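Long-range contacts in putative 2-dehydro-3-deoxygalactonokinase (Sinorhizobium meliloti, PDB 3T69), which probably phosphorylates 2-dehydro-3-deoxy-D-galactonate with ATP, a step in the breakdown of galactose by the DeLey-Doudoroff pathway: residues Gly83-Pro88 with Ile110-Ala115; Tyr8-Asp13 with Ala63-Ile68; Pro149-Lys154 with Thr171-Asp176; Ser198-Asp203 with Ala236-Ser241. One frame throughout, in Å; residues are numbered along the deposited sequence.

Contact 1: residues Gly83-Pro88 with Ile110-Ala115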
loop_
_atom_site.group_PDB
_atom_site.type_symbol
_atom_site.label_atom_id
_atom_site.label_comp_id
_atom_site.label_asym_id
_atom_site.label_seq_id
_atom_site.Cartn_x
_atom_site.Cartn_y
_atom_site.Cartn_z
ATOM N N GLY B 83 -26.633 12.012 2.666
ATOM C CA GLY B 83 -25.739 12.643 3.643
ATOM C C GLY B 83 -24.890 11.656 4.396
ATOM O O GLY B 83 -24.518 10.605 3.877
ATOM N N TYR B 84 -24.618 11.995 5.652
ATOM C CA TYR B 84 -24.016 11.073 6.573
ATOM C C TYR B 84 -24.708 11.406 7.866
ATOM O O TYR B 84 -25.011 12.573 8.136
ATOM C CB TYR B 84 -22.549 11.388 6.802
ATOM C CG TYR B 84 -21.552 11.024 5.747
ATOM C CD1 TYR B 84 -20.738 12.012 5.166
ATOM C CD2 TYR B 84 -21.359 9.690 5.366
ATOM C CE1 TYR B 84 -19.774 11.680 4.184
ATOM C CE2 TYR B 84 -20.408 9.345 4.404
ATOM C CZ TYR B 84 -19.609 10.340 3.818
ATOM O OH TYR B 84 -18.657 9.974 2.877
ATOM N N ILE B 85 -24.939 10.399 8.687
ATOM C CA ILE B 85 -25.434 10.664 10.003
ATOM C C ILE B 85 -24.212 10.423 10.835
ATOM O O ILE B 85 -23.439 9.450 10.633
ATOM C CB ILE B 85 -26.599 9.693 10.430
ATOM C CG1 ILE B 85 -27.839 9.872 9.559
ATOM C CG2 ILE B 85 -26.951 9.866 11.916
ATOM C CD1 ILE B 85 -28.833 8.637 9.620
ATOM N N GLU B 86 -24.033 11.297 11.799
ATOM C CA GLU B 86 -22.840 11.229 12.567
ATOM C C GLU B 86 -22.999 10.264 13.766
ATOM O O GLU B 86 -24.120 10.005 14.234
ATOM C CB GLU B 86 -22.359 12.640 12.851
ATOM C CG GLU B 86 -22.836 13.337 14.066
ATOM C CD GLU B 86 -21.875 14.533 14.371
ATOM O OE1 GLU B 86 -20.715 14.237 14.827
ATOM O OE2 GLU B 86 -22.258 15.727 14.086
ATOM N N THR B 87 -21.886 9.672 14.183
ATOM C CA THR B 87 -21.876 8.648 15.184
ATOM C C THR B 87 -21.586 9.319 16.507
ATOM O O THR B 87 -20.904 10.297 16.558
ATOM C CB THR B 87 -20.741 7.634 14.932
ATOM O OG1 THR B 87 -19.476 8.324 14.917
ATOM C CG2 THR B 87 -20.956 6.899 13.651
ATOM N N PRO B 88 -22.087 8.777 17.605
ATOM C CA PRO B 88 -22.932 7.593 17.675
ATOM C C PRO B 88 -24.276 7.914 17.035
ATOM O O PRO B 88 -24.742 9.052 17.105
ATOM C CB PRO B 88 -23.094 7.356 19.180
ATOM C CG PRO B 88 -21.979 8.217 19.831
ATOM C CD PRO B 88 -21.921 9.409 18.931
ATOM N N ILE B 110 -32.173 7.295 -1.754
ATOM C CA ILE B 110 -30.874 6.759 -1.341
ATOM C C ILE B 110 -30.611 7.037 0.137
ATOM O O ILE B 110 -30.756 8.175 0.581
ATOM C CB ILE B 110 -29.705 7.420 -2.055
ATOM C CG1 ILE B 110 -29.959 7.494 -3.544
ATOM C CG2 ILE B 110 -28.417 6.665 -1.739
ATOM C CD1 ILE B 110 -28.679 7.514 -4.374
ATOM N N LEU B 111 -30.173 6.004 0.859
ATOM C CA LEU B 111 -29.779 6.088 2.276
ATOM C C LEU B 111 -28.440 6.818 2.575
ATOM O O LEU B 111 -27.431 6.646 1.917
ATOM C CB LEU B 111 -29.758 4.671 2.899
ATOM C CG LEU B 111 -31.034 3.822 2.644
ATOM C CD1 LEU B 111 -30.943 2.370 3.129
ATOM C CD2 LEU B 111 -32.248 4.480 3.271
ATOM N N PRO B 112 -28.423 7.604 3.639
ATOM C CA PRO B 112 -27.168 8.224 3.990
ATOM C C PRO B 112 -26.130 7.176 4.448
ATOM O O PRO B 112 -26.484 6.005 4.667
ATOM C CB PRO B 112 -27.583 9.100 5.163
ATOM C CG PRO B 112 -28.743 8.328 5.758
ATOM C CD PRO B 112 -29.491 8.019 4.558
ATOM N N GLY B 113 -24.870 7.609 4.598
ATOM C CA GLY B 113 -23.874 6.788 5.277
ATOM C C GLY B 113 -23.718 7.221 6.726
ATOM O O GLY B 113 -24.497 8.024 7.205
ATOM N N LEU B 114 -22.714 6.687 7.414
ATOM C CA LEU B 114 -22.293 7.214 8.702
ATOM C C LEU B 114 -20.910 7.920 8.679
ATOM O O LEU B 114 -20.006 7.513 7.986
ATOM C CB LEU B 114 -22.303 6.104 9.764
ATOM C CG LEU B 114 -23.581 5.271 9.947
ATOM C CD1 LEU B 114 -23.387 4.196 10.992
ATOM C CD2 LEU B 114 -24.746 6.106 10.367
ATOM N N ALA B 115 -20.755 8.970 9.460
ATOM C CA ALA B 115 -19.475 9.616 9.600
ATOM C C ALA B 115 -19.062 9.676 11.063
ATOM O O ALA B 115 -19.876 10.003 11.931
ATOM C CB ALA B 115 -19.508 11.018 9.019
#

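Contact 2: residues Tyr8-Asp13 with Ala63-Ile68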
loop_
_atom_site.group_PDB
_atom_site.type_symbol
_atom_site.label_atom_id
_atom_site.label_comp_id
_atom_site.label_asym_id
_atom_site.label_seq_id
_atom_site.Cartn_x
_atom_site.Cartn_y
_atom_site.Cartn_z
ATOM N N TYR B 8 -43.996 -4.835 -4.340
ATOM C CA TYR B 8 -43.764 -3.915 -3.155
ATOM C C TYR B 8 -42.654 -2.874 -3.343
ATOM O O TYR B 8 -42.950 -1.695 -3.538
ATOM C CB TYR B 8 -43.425 -4.695 -1.911
ATOM C CG TYR B 8 -43.498 -3.892 -0.628
ATOM C CD1 TYR B 8 -43.259 -4.517 0.598
ATOM C CD2 TYR B 8 -43.840 -2.522 -0.620
ATOM C CE1 TYR B 8 -43.331 -3.823 1.801
ATOM C CE2 TYR B 8 -43.910 -1.791 0.609
ATOM C CZ TYR B 8 -43.648 -2.467 1.805
ATOM O OH TYR B 8 -43.673 -1.842 3.048
ATOM N N TYR B 9 -41.384 -3.299 -3.273
ATOM C CA TYR B 9 -40.256 -2.387 -3.477
ATOM C C TYR B 9 -39.093 -3.034 -4.217
ATOM O O TYR B 9 -38.976 -4.253 -4.237
ATOM C CB TYR B 9 -39.803 -1.696 -2.161
ATOM C CG TYR B 9 -39.239 -2.648 -1.114
ATOM C CD1 TYR B 9 -40.063 -3.220 -0.124
ATOM C CD2 TYR B 9 -37.882 -2.992 -1.110
ATOM C CE1 TYR B 9 -39.539 -4.123 0.829
ATOM C CE2 TYR B 9 -37.370 -3.883 -0.170
ATOM C CZ TYR B 9 -38.192 -4.449 0.788
ATOM O OH TYR B 9 -37.644 -5.318 1.720
ATOM N N ALA B 10 -38.283 -2.207 -4.885
ATOM C CA ALA B 10 -36.971 -2.624 -5.389
ATOM C C ALA B 10 -35.939 -2.224 -4.331
ATOM O O ALA B 10 -36.020 -1.128 -3.762
ATOM C CB ALA B 10 -36.643 -1.989 -6.738
ATOM N N ALA B 11 -35.006 -3.136 -4.043
ATOM C CA ALA B 11 -33.872 -2.861 -3.184
ATOM C C ALA B 11 -32.626 -2.928 -4.053
ATOM O O ALA B 11 -32.447 -3.899 -4.801
ATOM C CB ALA B 11 -33.803 -3.868 -2.075
ATOM N N VAL B 12 -31.798 -1.879 -3.970
ATOM C CA VAL B 12 -30.590 -1.756 -4.781
ATOM C C VAL B 12 -29.394 -1.453 -3.877
ATOM O O VAL B 12 -29.427 -0.481 -3.105
ATOM C CB VAL B 12 -30.724 -0.594 -5.786
ATOM C CG1 VAL B 12 -29.393 -0.287 -6.441
ATOM C CG2 VAL B 12 -31.802 -0.876 -6.821
ATOM N N ASP B 13 -28.349 -2.287 -3.963
ATOM C CA ASP B 13 -27.088 -2.095 -3.213
ATOM C C ASP B 13 -26.002 -1.740 -4.207
ATOM O O ASP B 13 -25.472 -2.594 -4.893
ATOM C CB ASP B 13 -26.721 -3.342 -2.402
ATOM C CG ASP B 13 -25.451 -3.162 -1.532
ATOM O OD1 ASP B 13 -25.183 -2.067 -0.992
ATOM O OD2 ASP B 13 -24.722 -4.148 -1.341
ATOM N N ALA B 63 -43.969 -0.156 -13.370
ATOM C CA ALA B 63 -43.418 1.158 -13.754
ATOM C C ALA B 63 -43.387 2.179 -12.615
ATOM O O ALA B 63 -42.761 3.220 -12.764
ATOM C CB ALA B 63 -44.184 1.751 -14.953
ATOM N N HIS B 64 -44.068 1.890 -11.502
ATOM C CA HIS B 64 -44.109 2.806 -10.369
ATOM C C HIS B 64 -43.705 2.111 -9.065
ATOM O O HIS B 64 -44.071 2.540 -7.963
ATOM C CB HIS B 64 -45.501 3.436 -10.240
ATOM C CG HIS B 64 -45.976 4.085 -11.498
ATOM N ND1 HIS B 64 -45.375 5.210 -12.023
ATOM C CD2 HIS B 64 -46.971 3.757 -12.355
ATOM C CE1 HIS B 64 -45.990 5.556 -13.143
ATOM N NE2 HIS B 64 -46.955 4.685 -13.373
ATOM N N LEU B 65 -42.961 1.020 -9.194
ATOM C CA LEU B 65 -42.482 0.339 -8.026
ATOM C C LEU B 65 -41.418 1.253 -7.543
ATOM O O LEU B 65 -40.573 1.654 -8.336
ATOM C CB LEU B 65 -41.900 -1.024 -8.387
ATOM C CG LEU B 65 -41.375 -1.844 -7.203
ATOM C CD1 LEU B 65 -42.509 -2.490 -6.354
ATOM C CD2 LEU B 65 -40.313 -2.876 -7.683
ATOM N N PRO B 66 -41.462 1.603 -6.242
ATOM C CA PRO B 66 -40.504 2.541 -5.662
ATOM C C PRO B 66 -39.156 1.844 -5.531
ATOM O O PRO B 66 -39.088 0.638 -5.738
ATOM C CB PRO B 66 -41.098 2.839 -4.272
ATOM C CG PRO B 66 -41.959 1.673 -3.961
ATOM C CD PRO B 66 -42.297 0.948 -5.211
ATOM N N ILE B 67 -38.107 2.594 -5.175
ATOM C CA ILE B 67 -36.721 2.097 -5.139
ATOM C C ILE B 67 -35.972 2.659 -3.943
ATOM O O ILE B 67 -35.920 3.871 -3.743
ATOM C CB ILE B 67 -35.945 2.485 -6.399
ATOM C CG1 ILE B 67 -36.827 2.286 -7.634
ATOM C CG2 ILE B 67 -34.666 1.716 -6.503
ATOM C CD1 ILE B 67 -36.040 1.914 -8.893
ATOM N N ILE B 68 -35.375 1.754 -3.176
ATOM C CA ILE B 68 -34.568 2.094 -2.039
ATOM C C ILE B 68 -33.142 1.602 -2.321
ATOM O O ILE B 68 -32.929 0.445 -2.697
ATOM C CB ILE B 68 -35.168 1.508 -0.775
ATOM C CG1 ILE B 68 -34.441 2.000 0.475
ATOM C CG2 ILE B 68 -35.254 0.023 -0.877
ATOM C CD1 ILE B 68 -34.486 3.535 0.636
#

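Contact 3: residues Pro149-Lys154 with Thr171-Asp176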
loop_
_atom_site.group_PDB
_atom_site.type_symbol
_atom_site.label_atom_id
_atom_site.label_comp_id
_atom_site.label_asym_id
_atom_site.label_seq_id
_atom_site.Cartn_x
_atom_site.Cartn_y
_atom_site.Cartn_z
ATOM N N PRO B 149 -15.355 -6.961 6.248
ATOM C CA PRO B 149 -14.299 -6.972 5.223
ATOM C C PRO B 149 -14.816 -6.469 3.905
ATOM O O PRO B 149 -15.997 -6.301 3.807
ATOM C CB PRO B 149 -13.995 -8.455 5.083
ATOM C CG PRO B 149 -15.257 -9.154 5.535
ATOM C CD PRO B 149 -15.650 -8.332 6.708
ATOM N N GLY B 150 -13.924 -6.287 2.908
ATOM C CA GLY B 150 -14.207 -5.784 1.530
ATOM C C GLY B 150 -13.060 -4.878 1.015
ATOM O O GLY B 150 -12.032 -4.783 1.642
ATOM N N THR B 151 -13.218 -4.212 -0.127
ATOM C CA THR B 151 -12.272 -3.161 -0.520
ATOM C C THR B 151 -11.810 -2.304 0.665
ATOM O O THR B 151 -10.619 -2.063 0.826
ATOM C CB THR B 151 -12.903 -2.197 -1.501
ATOM O OG1 THR B 151 -13.435 -2.938 -2.594
ATOM C CG2 THR B 151 -11.874 -1.267 -2.027
ATOM N N HIS B 152 -12.769 -1.813 1.457
ATOM C CA HIS B 152 -12.491 -1.076 2.678
ATOM C C HIS B 152 -13.103 -1.868 3.848
ATOM O O HIS B 152 -14.282 -2.170 3.858
ATOM C CB HIS B 152 -13.095 0.344 2.657
ATOM C CG HIS B 152 -12.551 1.255 1.587
ATOM N ND1 HIS B 152 -13.238 2.374 1.153
ATOM C CD2 HIS B 152 -11.396 1.231 0.879
ATOM C CE1 HIS B 152 -12.533 2.994 0.220
ATOM N NE2 HIS B 152 -11.422 2.308 0.017
ATOM N N SER B 153 -12.320 -2.229 4.841
ATOM C CA SER B 153 -12.862 -3.170 5.791
ATOM C C SER B 153 -13.330 -2.416 7.027
ATOM O O SER B 153 -12.585 -1.675 7.625
ATOM C CB SER B 153 -11.827 -4.252 6.105
ATOM O OG SER B 153 -12.227 -4.964 7.256
ATOM N N LYS B 154 -14.575 -2.569 7.410
ATOM C CA LYS B 154 -15.026 -1.788 8.540
ATOM C C LYS B 154 -15.002 -2.554 9.879
ATOM O O LYS B 154 -15.375 -3.734 9.927
ATOM C CB LYS B 154 -16.397 -1.199 8.207
ATOM C CG LYS B 154 -16.321 0.244 7.718
ATOM C CD LYS B 154 -16.124 0.466 6.245
ATOM C CE LYS B 154 -15.401 1.766 6.158
ATOM N NZ LYS B 154 -15.440 2.510 4.888
ATOM N N THR B 171 -7.635 -2.473 3.441
ATOM C CA THR B 171 -6.877 -3.676 3.094
ATOM C C THR B 171 -7.213 -4.199 1.708
ATOM O O THR B 171 -6.329 -4.512 0.941
ATOM C CB THR B 171 -6.963 -4.787 4.216
ATOM O OG1 THR B 171 -8.282 -5.221 4.324
ATOM C CG2 THR B 171 -6.601 -4.226 5.614
ATOM N N GLY B 172 -8.476 -4.258 1.340
ATOM C CA GLY B 172 -8.783 -4.739 -0.003
ATOM C C GLY B 172 -8.234 -3.915 -1.156
ATOM O O GLY B 172 -7.736 -4.461 -2.117
ATOM N N GLU B 173 -8.369 -2.594 -1.079
ATOM C CA GLU B 173 -7.859 -1.672 -2.107
ATOM C C GLU B 173 -6.322 -1.685 -2.153
ATOM O O GLU B 173 -5.716 -1.578 -3.246
ATOM C CB GLU B 173 -8.394 -0.238 -1.876
ATOM C CG GLU B 173 -8.149 0.728 -3.034
ATOM C CD GLU B 173 -8.808 2.110 -2.861
ATOM O OE1 GLU B 173 -9.150 2.481 -1.697
ATOM O OE2 GLU B 173 -8.970 2.825 -3.890
ATOM N N LEU B 174 -5.693 -1.831 -0.987
ATOM C CA LEU B 174 -4.257 -2.028 -0.931
ATOM C C LEU B 174 -3.878 -3.347 -1.574
ATOM O O LEU B 174 -2.941 -3.395 -2.368
ATOM C CB LEU B 174 -3.705 -1.936 0.493
ATOM C CG LEU B 174 -3.729 -0.542 1.146
ATOM C CD1 LEU B 174 -3.263 -0.534 2.588
ATOM C CD2 LEU B 174 -2.943 0.500 0.317
ATOM N N PHE B 175 -4.608 -4.415 -1.288
ATOM C CA PHE B 175 -4.263 -5.681 -1.934
ATOM C C PHE B 175 -4.267 -5.517 -3.446
ATOM O O PHE B 175 -3.278 -5.821 -4.107
ATOM C CB PHE B 175 -5.149 -6.858 -1.476
ATOM C CG PHE B 175 -4.843 -8.144 -2.199
ATOM C CD1 PHE B 175 -5.495 -8.455 -3.402
ATOM C CD2 PHE B 175 -3.895 -9.029 -1.695
ATOM C CE1 PHE B 175 -5.214 -9.639 -4.096
ATOM C CE2 PHE B 175 -3.603 -10.209 -2.361
ATOM C CZ PHE B 175 -4.256 -10.522 -3.580
ATOM N N ASP B 176 -5.359 -4.961 -3.972
ATOM C CA ASP B 176 -5.471 -4.743 -5.415
ATOM C C ASP B 176 -4.393 -3.875 -6.004
ATOM O O ASP B 176 -3.766 -4.261 -7.007
ATOM C CB ASP B 176 -6.882 -4.317 -5.834
ATOM C CG ASP B 176 -7.836 -5.512 -5.828
ATOM O OD1 ASP B 176 -8.632 -5.653 -4.868
ATOM O OD2 ASP B 176 -7.719 -6.374 -6.740
#

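Contact 4: residues Ser198-Asp203 with Ala236-Ser241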
loop_
_atom_site.group_PDB
_atom_site.type_symbol
_atom_site.label_atom_id
_atom_site.label_comp_id
_atom_site.label_asym_id
_atom_site.label_seq_id
_atom_site.Cartn_x
_atom_site.Cartn_y
_atom_site.Cartn_z
ATOM N N SER B 198 -3.893 -22.764 3.171
ATOM C CA SER B 198 -2.436 -22.837 2.951
ATOM C C SER B 198 -1.737 -22.104 4.066
ATOM O O SER B 198 -2.224 -21.069 4.537
ATOM C CB SER B 198 -2.023 -22.269 1.591
ATOM O OG SER B 198 -1.873 -20.856 1.644
ATOM N N ALA B 199 -0.619 -22.678 4.506
ATOM C CA ALA B 199 0.167 -22.136 5.613
ATOM C C ALA B 199 0.816 -20.809 5.219
ATOM O O ALA B 199 1.025 -19.945 6.071
ATOM C CB ALA B 199 1.215 -23.153 6.074
ATOM N N ALA B 200 1.125 -20.652 3.932
ATOM C CA ALA B 200 1.614 -19.379 3.429
ATOM C C ALA B 200 0.727 -18.238 3.980
ATOM O O ALA B 200 1.245 -17.268 4.560
ATOM C CB ALA B 200 1.675 -19.368 1.915
ATOM N N PHE B 201 -0.598 -18.407 3.890
ATOM C CA PHE B 201 -1.545 -17.407 4.380
ATOM C C PHE B 201 -1.544 -17.123 5.879
ATOM O O PHE B 201 -1.456 -15.955 6.276
ATOM C CB PHE B 201 -2.974 -17.658 3.870
ATOM C CG PHE B 201 -3.976 -16.640 4.355
ATOM C CD1 PHE B 201 -4.044 -15.365 3.774
ATOM C CD2 PHE B 201 -4.841 -16.937 5.404
ATOM C CE1 PHE B 201 -4.977 -14.398 4.243
ATOM C CE2 PHE B 201 -5.767 -15.981 5.891
ATOM C CZ PHE B 201 -5.841 -14.713 5.299
ATOM N N THR B 202 -1.662 -18.136 6.725
ATOM C CA THR B 202 -1.735 -17.856 8.168
ATOM C C THR B 202 -0.389 -17.505 8.781
ATOM O O THR B 202 -0.350 -16.882 9.856
ATOM C CB THR B 202 -2.385 -19.004 9.008
ATOM O OG1 THR B 202 -1.639 -20.229 8.850
ATOM C CG2 THR B 202 -3.828 -19.201 8.604
ATOM N N ASP B 203 0.709 -17.937 8.146
ATOM C CA ASP B 203 2.039 -17.476 8.577
ATOM C C ASP B 203 2.131 -15.948 8.419
ATOM O O ASP B 203 2.497 -15.260 9.385
ATOM C CB ASP B 203 3.193 -18.138 7.794
ATOM C CG ASP B 203 3.370 -19.634 8.100
ATOM O OD1 ASP B 203 2.878 -20.105 9.169
ATOM O OD2 ASP B 203 4.022 -20.320 7.240
ATOM N N ALA B 236 2.933 -16.441 -2.722
ATOM C CA ALA B 236 3.276 -15.020 -2.706
ATOM C C ALA B 236 2.014 -14.144 -2.469
ATOM O O ALA B 236 1.986 -13.278 -1.547
ATOM C CB ALA B 236 3.973 -14.635 -4.009
ATOM N N ARG B 237 0.993 -14.409 -3.305
ATOM C CA ARG B 237 -0.351 -13.865 -3.232
ATOM C C ARG B 237 -0.903 -14.039 -1.835
ATOM O O ARG B 237 -1.482 -13.116 -1.239
ATOM C CB ARG B 237 -1.191 -14.625 -4.222
ATOM C CG ARG B 237 -2.545 -14.036 -4.539
ATOM C CD ARG B 237 -2.909 -14.190 -6.060
ATOM N NE ARG B 237 -4.243 -13.640 -6.339
ATOM C CZ ARG B 237 -4.485 -12.536 -7.038
ATOM N NH1 ARG B 237 -3.482 -11.847 -7.605
ATOM N NH2 ARG B 237 -5.740 -12.132 -7.175
ATOM N N ALA B 238 -0.693 -15.224 -1.299
ATOM C CA ALA B 238 -1.194 -15.560 0.004
ATOM C C ALA B 238 -0.499 -14.734 1.048
ATOM O O ALA B 238 -1.147 -14.171 1.926
ATOM C CB ALA B 238 -0.975 -17.059 0.281
ATOM N N GLN B 239 0.831 -14.719 0.969
ATOM C CA GLN B 239 1.708 -13.886 1.807
ATOM C C GLN B 239 1.252 -12.418 1.747
ATOM O O GLN B 239 1.002 -11.768 2.790
ATOM C CB GLN B 239 3.106 -13.983 1.246
ATOM C CG GLN B 239 4.202 -14.006 2.254
ATOM C CD GLN B 239 5.545 -14.307 1.590
ATOM O OE1 GLN B 239 5.599 -14.962 0.527
ATOM N NE2 GLN B 239 6.643 -13.858 2.230
ATOM N N LEU B 240 1.104 -11.920 0.517
ATOM C CA LEU B 240 0.543 -10.601 0.311
ATOM C C LEU B 240 -0.790 -10.382 1.027
ATOM O O LEU B 240 -0.935 -9.393 1.777
ATOM C CB LEU B 240 0.381 -10.272 -1.170
ATOM C CG LEU B 240 -0.194 -8.875 -1.439
ATOM C CD1 LEU B 240 0.651 -7.791 -0.819
ATOM C CD2 LEU B 240 -0.215 -8.626 -2.922
ATOM N N SER B 241 -1.762 -11.270 0.789
ATOM C CA SER B 241 -3.052 -11.084 1.375
ATOM C C SER B 241 -2.901 -11.200 2.873
ATOM O O SER B 241 -3.414 -10.361 3.638
ATOM C CB SER B 241 -4.018 -12.127 0.867
ATOM O OG SER B 241 -5.266 -11.926 1.510
#

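Contact 1: residues Gly83-Pro88 with Ile110-Ala115
Y84, I85 and E86 pair with G113, L114 and A115 as two parallel strands of a mixed sheet, and the backbone bonds establish the pairing. G113 N donates to G83 O (3.1 Å), I85 N to G113 O (2.8 Å), A115 N to I85 O (3.0 Å) and T87 N to A115 O (3.0 Å). I85 thus uses both its N-H and its C=O, on the two sides of L114, the alternation expected of parallel strands. The short segments 84-86 and 113-115 are nevertheless skewed by 41°, a marked twist.

Y84 and A115 share one face of the sheet, which puts Y84 CB 3.8 Å from A115 CB; I85 and L114 lie on the other. With chi1 of -76°, Y84 holds CG opposite its carbonyl carbon, which turns the ring toward the neighbouring strand, edge first at G113. There Y84 CD2 is 3.7 Å from G113 C, at a residue with no side chain to intervene. R126 makes a cation-pi contact with the same ring. With an alanine here, the G113 backbone would probably be left uncovered and the R126 guanidinium without its aromatic partner. On the second face, I85 reaches in two directions: CD1 passes at a slant to P112 CG (3.9 Å), while CB rests against L114 CD2 (4.0 Å).

Beyond the pair, L114 packs on V163 of strand 162-169 and on E129 of helix 128-139. Y84 lies against V124 of strand 123-125, while L227 and L228 of the second subunit pack on Y84 and A115.

Contact 2: residues Tyr8-Asp13 with Ala63-Ile68
L65 has its CG trans to the backbone N (chi1 -179°), and the second torsion (chi2 76°) splays its two methyls against the start of strand 9-14: CD1 lies by the Y8 carbonyl and CD2 is 3.9 Å from A10 CB. In I68, CG1 takes the trans place and CG2 sits between N and the carbonyl carbon, where it touches Y9 CD2 (4.0 Å). A serine in place of L65 has neither methyl, and would probably open a gap beside A10 CB and the Y8 carbonyl.

Three backbone bonds fix the parallel register: A10 N to P66 O (3.1 Å), I68 N to A10 O (3.0 Å) and V12 N to I68 O (2.9 Å). The first two are almost straight at the hydrogen. On the face carrying A10 and I67, V12 CG2 also meets I67 CG2 at 3.9 Å.

On the other side of strand 9-14, strand 19-24 runs antiparallel, and Y8 and Y9 both face I24 in a classic beta bulge. Helix 50-58 covers V12 and I67 through L52, whereas helix 290-305 packs on Y9 and A11.

Contact 3: residues Pro149-Lys154 with Thr171-Asp176
E173 reaches from the first turn of helix 171-181 to T151 and H152, touching one after the other along its length. Its CB rests 3.6 Å from T151 CG2, the two side chains passing at a slant. From there CG stands opposite the backbone N (chi1 -169°), and the extended chain carries the carboxylate beside the H152 ring. CD comes within 3.9 Å of H152 NE2. OE1 takes the hydrogen bond from H152 NE2 at 2.9 Å: the acceptor lies practically in the imidazole plane, yet the donor approaches from above the carboxylate, and the two planes are turned 43° apart. OE2 turns to the other chain, accepting from the backbone N of I183 of the second subunit, so the two oxygens link loop, helix and dimer partner.

The backbone adds a second hydrogen bond from E173, this time to T151. E173 N donates to T151 O at 3.0 Å, in the carbonyl plane and on a lone pair. Here the chains come close, with G172 CA 3.9 Å from T151 CA, and glycine puts no side chain between them. S153 CB lies 4.1 Å from T171 OG1, and the hydroxyls of both residues bond to the carboxylate of E248, which joins the start of the strand to the start of the helix.

Residues 149-152 form the turn of the hairpin of strands 143-148 and 153-159. This position, in the second domain of an ASKHA-type kinase, is consistent with that of a phosphate-binding loop, here held against a helix N-terminus.

Contact 4: residues Ser198-Asp203 with Ala236-Ser241
S198 brings OG to 4.1 Å from A238 CB, a loose approach at the N-cap position of helix 199-210. The hydroxyl's polar partner lies elsewhere, in a weak hydrogen bond with A195 O.

A200 points its methyl toward the second helix, where CB meets A238 CB at 3.9 Å. Both residues are alanines, and this small-to-small meeting matches the short separation of the helices: the axes of the segments 199-203 and 236-241 approach to 7.4 Å. Their N-to-C directions differ by 24°, so this is a near-parallel helix pair in the helical part of the second domain. A200 O also faces the second backbone, at 4.4 Å from Q239 CA, while the Q239 side chain starts out in the other direction.

F201 follows with CB 4.2 Å from A238 CB, and the nearest pair of CA atoms, F201 and A238, is 4.8 Å apart. Its CG lies trans to N (chi1 -180°), which sends the F201 ring along the flank of helix 233-252, one edge turned to that helix. Near the ring plane, CD1 lies 3.6 Å from A238 O and CE1 3.7 Å from S241 OG, so two oxygens, from residues three apart in the helix, border the same edge. The ring continues onto I245 of helix 233-252 and onto L273 and A277 of helix 268-280, and F194 packs against both A238 and S241.

Overall arrangement
Along the chain the contacts close in series: contact 2, contact 1, contact 3, contact 4. Contacts 1 and 2, centres about 21 Å apart, belong to one mixed sheet, since strands 67-71 and 108-116 are neighbours in it; L111 CD2 touches I68 CD1 at 3.6 Å. Contact 3 lies at the start of strand 153-159 in the second sheet, about 20 Å from contact 1 between centres; both touch the second subunit. F175 of contact 3 packs on R237, L240 and S241 of contact 4, although the two centres are about 16 Å apart. Contacts 2 and 4, their centres about 42 Å apart, lie on opposite sides of the chain's centre, in keeping with the two-domain plan of ASKHA kinases.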